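PDB 3GF6: DUF3845 domain-containing protein from Bacteroides thetaiotaomicron VPI-5482, which is of unknown function but is a bacterial lipoprotein with an all-beta fold. Local coordinates for residues E16-L22 against T177-L183. Residues are numbered along the deposited sequence; the frame is centred on the assembly and turned at random.
With EDO (1,2-ethanediol), chain G.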
ATOM      1  N   GLU A  16     -14.509   0.325  -0.259  1.00 12.68           N
ATOM      2  CA  GLU A  16     -14.356  -0.242   1.090  1.00 13.52           C
ATOM      3  C   GLU A  16     -15.332  -1.381   1.252  1.00 17.99           C
ATOM      4  O   GLU A  16     -16.528  -1.179   1.052  1.00 19.66           O
ATOM      5  CB  GLU A  16     -14.630   0.803   2.178  1.00 15.47           C
ATOM      6  CG  GLU A  16     -13.450   1.652   2.565  1.00 18.00           C
ATOM      7  CD  GLU A  16     -13.703   2.498   3.819  1.00 25.45           C
ATOM      8  OE1 GLU A  16     -14.173   1.955   4.863  1.00 25.61           O
ATOM      9  OE2 GLU A  16     -13.448   3.716   3.737  1.00 23.88           O
ATOM     10  N   ARG A  17     -14.818  -2.560   1.566  1.00 15.60           N
ATOM     11  CA  ARG A  17     -15.638  -3.731   1.776  1.00 15.13           C
ATOM     12  C   ARG A  17     -15.411  -4.244   3.188  1.00 15.08           C
ATOM     13  O   ARG A  17     -14.425  -3.878   3.864  1.00 16.72           O
ATOM     14  CB  ARG A  17     -15.286  -4.845   0.801  1.00 15.65           C
ATOM     15  CG  ARG A  17     -15.290  -4.420  -0.687  1.00 19.96           C
ATOM     16  CD  ARG A  17     -15.255  -5.656  -1.549  1.00 16.72           C
ATOM     17  NE  ARG A  17     -14.597  -5.418  -2.830  1.00 19.43           N
ATOM     18  CZ  ARG A  17     -15.148  -4.813  -3.869  1.00 18.86           C
ATOM     19  NH1 ARG A  17     -16.377  -4.330  -3.812  1.00 19.72           N
ATOM     20  NH2 ARG A  17     -14.454  -4.687  -4.971  1.00 20.51           N
ATOM     21  N   GLY A  18     -16.311  -5.131   3.600  1.00 13.51           N
ATOM     22  CA  GLY A  18     -16.171  -5.857   4.874  1.00 15.03           C
ATOM     23  C   GLY A  18     -17.374  -5.607   5.754  1.00 14.98           C
ATOM     24  O   GLY A  18     -18.194  -4.733   5.467  1.00 15.23           O
ATOM     25  N   GLY A  19     -17.465  -6.352   6.852  1.00 16.24           N
ATOM     26  CA  GLY A  19     -18.421  -6.025   7.908  1.00 16.81           C
ATOM     27  C   GLY A  19     -18.030  -4.716   8.592  1.00 16.02           C
ATOM     28  O   GLY A  19     -16.959  -4.159   8.344  1.00 12.85           O
ATOM     29  N   PRO A  20     -18.888  -4.221   9.479  1.00 17.39           N
ATOM     30  CA  PRO A  20     -18.627  -2.937  10.122  1.00 17.44           C
ATOM     31  C   PRO A  20     -17.443  -2.983  11.109  1.00 16.26           C
ATOM     32  O   PRO A  20     -16.971  -4.070  11.480  1.00 18.50           O
ATOM     33  CB  PRO A  20     -19.945  -2.645  10.856  1.00 20.13           C
ATOM     34  CG  PRO A  20     -20.559  -3.984  11.093  1.00 21.22           C
ATOM     35  CD  PRO A  20     -20.119  -4.864   9.964  1.00 19.05           C
ATOM     36  N   ALA A  21     -16.985  -1.809  11.528  1.00 17.94           N
ATOM     37  CA  ALA A  21     -15.892  -1.689  12.481  1.00 17.72           C
ATOM     38  C   ALA A  21     -16.115  -2.631  13.639  1.00 16.88           C
ATOM     39  O   ALA A  21     -17.207  -2.646  14.216  1.00 17.18           O
ATOM     40  CB  ALA A  21     -15.767  -0.235  12.999  1.00 15.08           C
ATOM     41  N   LEU A  22     -15.081  -3.405  13.977  1.00 15.86           N
ATOM     42  CA  LEU A  22     -15.129  -4.350  15.103  1.00 17.00           C
ATOM     43  C   LEU A  22     -15.037  -3.647  16.434  1.00 16.28           C
ATOM     44  O   LEU A  22     -14.074  -2.940  16.685  1.00 19.91           O
ATOM     45  CB  LEU A  22     -13.975  -5.347  15.038  1.00 16.75           C
ATOM     46  CG  LEU A  22     -13.849  -6.356  16.184  1.00 14.59           C
ATOM     47  CD1 LEU A  22     -15.073  -7.369  16.176  1.00 16.72           C
ATOM     48  CD2 LEU A  22     -12.510  -7.078  16.105  1.00 20.72           C
ATOM     49  N   THR A 177      -8.016   6.129   6.772  1.00 12.09           N
ATOM     50  CA  THR A 177      -8.225   5.075   7.766  1.00 12.54           C
ATOM     51  C   THR A 177      -9.143   3.983   7.210  1.00 14.42           C
ATOM     52  O   THR A 177      -9.934   4.212   6.285  1.00 15.84           O
ATOM     53  CB  THR A 177      -8.844   5.623   9.049  1.00 15.77           C
ATOM     54  OG1 THR A 177     -10.118   6.220   8.758  1.00 18.39           O
ATOM     55  CG2 THR A 177      -7.920   6.604   9.698  1.00  9.95           C
ATOM     56  N   TYR A 178      -9.017   2.790   7.777  1.00 13.73           N
ATOM     57  CA  TYR A 178      -9.869   1.652   7.433  1.00 12.65           C
ATOM     58  C   TYR A 178     -10.132   0.864   8.705  1.00 14.34           C
ATOM     59  O   TYR A 178      -9.222   0.652   9.516  1.00 13.38           O
ATOM     60  CB  TYR A 178      -9.218   0.815   6.326  1.00 12.38           C
ATOM     61  CG  TYR A 178      -9.967  -0.453   5.931  1.00 11.70           C
ATOM     62  CD1 TYR A 178     -10.967  -0.440   4.947  1.00 12.63           C
ATOM     63  CD2 TYR A 178      -9.708  -1.672   6.551  1.00 11.92           C
ATOM     64  CE1 TYR A 178     -11.622  -1.596   4.569  1.00 10.86           C
ATOM     65  CE2 TYR A 178     -10.395  -2.859   6.182  1.00 11.75           C
ATOM     66  CZ  TYR A 178     -11.362  -2.813   5.208  1.00 12.30           C
ATOM     67  OH  TYR A 178     -12.020  -3.989   4.863  1.00 11.37           O
ATOM     68  N   ASP A 179     -11.385   0.487   8.897  1.00 13.62           N
ATOM     69  CA  ASP A 179     -11.834  -0.190  10.102  1.00 12.91           C
ATOM     70  C   ASP A 179     -13.038  -1.080   9.796  1.00 17.22           C
ATOM     71  O   ASP A 179     -14.193  -0.661   9.868  1.00 14.39           O
ATOM     72  CB  ASP A 179     -12.139   0.892  11.138  1.00 14.98           C
ATOM     73  CG  ASP A 179     -12.431   0.358  12.530  1.00 14.04           C
ATOM     74  OD1 ASP A 179     -12.431  -0.862  12.803  1.00 16.06           O
ATOM     75  OD2 ASP A 179     -12.699   1.237  13.385  1.00 21.65           O
ATOM     76  N   ARG A 180     -12.766  -2.323   9.414  1.00 15.39           N
ATOM     77  CA  ARG A 180     -13.834  -3.213   8.979  1.00 13.65           C
ATOM     78  C   ARG A 180     -13.522  -4.622   9.448  1.00 14.69           C
ATOM     79  O   ARG A 180     -12.435  -4.886   9.987  1.00 13.56           O
ATOM     80  CB  ARG A 180     -14.047  -3.146   7.461  1.00 14.73           C
ATOM     81  CG  ARG A 180     -14.321  -1.757   6.900  1.00 13.87           C
ATOM     82  CD  ARG A 180     -15.763  -1.256   7.233  1.00 15.97           C
ATOM     83  NE  ARG A 180     -16.722  -1.883   6.332  1.00 18.03           N
ATOM     84  CZ  ARG A 180     -17.192  -1.364   5.190  1.00 14.68           C
ATOM     85  NH1 ARG A 180     -16.888  -0.138   4.760  1.00 15.38           N
ATOM     86  NH2 ARG A 180     -18.023  -2.087   4.481  1.00 16.19           N
ATOM     87  N   SER A 181     -14.508  -5.500   9.300  1.00 13.04           N
ATOM     88  CA  SER A 181     -14.479  -6.809   9.896  1.00 13.60           C
ATOM     89  C   SER A 181     -14.945  -7.906   8.924  1.00 12.71           C
ATOM     90  O   SER A 181     -15.222  -7.627   7.771  1.00 13.00           O
ATOM     91  CB  SER A 181     -15.399  -6.773  11.132  1.00 11.73           C
ATOM     92  OG  SER A 181     -16.754  -6.591  10.746  1.00 15.37           O
ATOM     93  N   ASP A 182     -15.048  -9.131   9.439  1.00 13.20           N
ATOM     94  CA  ASP A 182     -15.579 -10.292   8.723  1.00 13.02           C
ATOM     95  C   ASP A 182     -14.803 -10.588   7.429  1.00 12.71           C
ATOM     96  O   ASP A 182     -15.397 -10.983   6.411  1.00 11.98           O
ATOM     97  CB  ASP A 182     -17.068 -10.111   8.365  1.00 15.15           C
ATOM     98  CG  ASP A 182     -17.943  -9.831   9.570  1.00 21.67           C
ATOM     99  OD1 ASP A 182     -17.612 -10.296  10.714  1.00 23.36           O
ATOM    100  OD2 ASP A 182     -18.994  -9.163   9.351  1.00 24.88           O
ATOM    101  N   LEU A 183     -13.484 -10.406   7.472  1.00 12.84           N
ATOM    102  CA  LEU A 183     -12.669 -10.643   6.301  1.00 11.66           C
ATOM    103  C   LEU A 183     -12.072 -12.054   6.317  1.00 11.33           C
ATOM    104  O   LEU A 183     -11.710 -12.558   7.383  1.00 12.25           O
ATOM    105  CB  LEU A 183     -11.565  -9.617   6.228  1.00 14.06           C
ATOM    106  CG  LEU A 183     -11.979  -8.145   6.276  1.00 14.99           C
ATOM    107  CD1 LEU A 183     -10.699  -7.273   6.310  1.00 12.79           C
ATOM    108  CD2 LEU A 183     -12.908  -7.811   5.078  1.00 13.11           C
TER
HETATM  109  C1  EDO G   7      -8.956   2.832  11.899  1.00 32.33           C
HETATM  110  O1  EDO G   7      -8.035   3.926  11.966  1.00 40.47           O
HETATM  111  C2  EDO G   7     -10.244   3.287  12.590  1.00 35.48           C
HETATM  112  O2  EDO G   7     -10.365   2.644  13.859  1.00 46.87           O
HETATM  113  O   HOH W   1     -13.413   2.029   7.408  1.00 19.41           O
HETATM  114  O   HOH W   2     -18.293   0.755   2.462  1.00 22.36           O
HETATM  115  O   HOH W   3     -12.480  -3.357  12.537  1.00 14.30           O
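R180 reaches into the bend of 16-22 and binds its backbone carbonyls with the guanidinium edge: NH2 donates to G18 O at 2.8 Å (161°), NE to G19 O at 3.0 Å. Bends at chi2 and chi3 turn the guanidinium edge toward the G18 and G19 carbonyls, and R17 O lies above one guanidinium face, offset toward the rim. NH1 forms a long salt bridge with E16 OE1 and meets E16 O through a water; E16 OE2 pairs with K157. With an alanine in place of R180, G18 O and G19 O would probably each lose their side-chain donor and E16 OE1 its charged mate in this contact. Y178, its ring anti to the backbone N (chi1 176°), passes beside E16 and donates through OH to R17 O, 2.6 Å away. Between backbones, G19 and S181 form a single antiparallel hydrogen-bonded bridge, G19 N to S181 O 2.7 Å. It joins the loop between strands 14-16 and 29-35, which belong to different sheets of this all-beta fold, to strand 171-183, near the G1 bulge that D182 and L183 make opposite Y112. G19 O also takes S181 N, from the face opposite R180 NE. S181 OG donates in the carbonyl plane to P20 O, 2.6 Å away. G18 CA packs 3.8 Å from L183 CD2, and its backbone angles call for glycine. A21 CB lies 3.4 Å from D179 OD1, a carboxylate oxygen whose salt bridge is to K115.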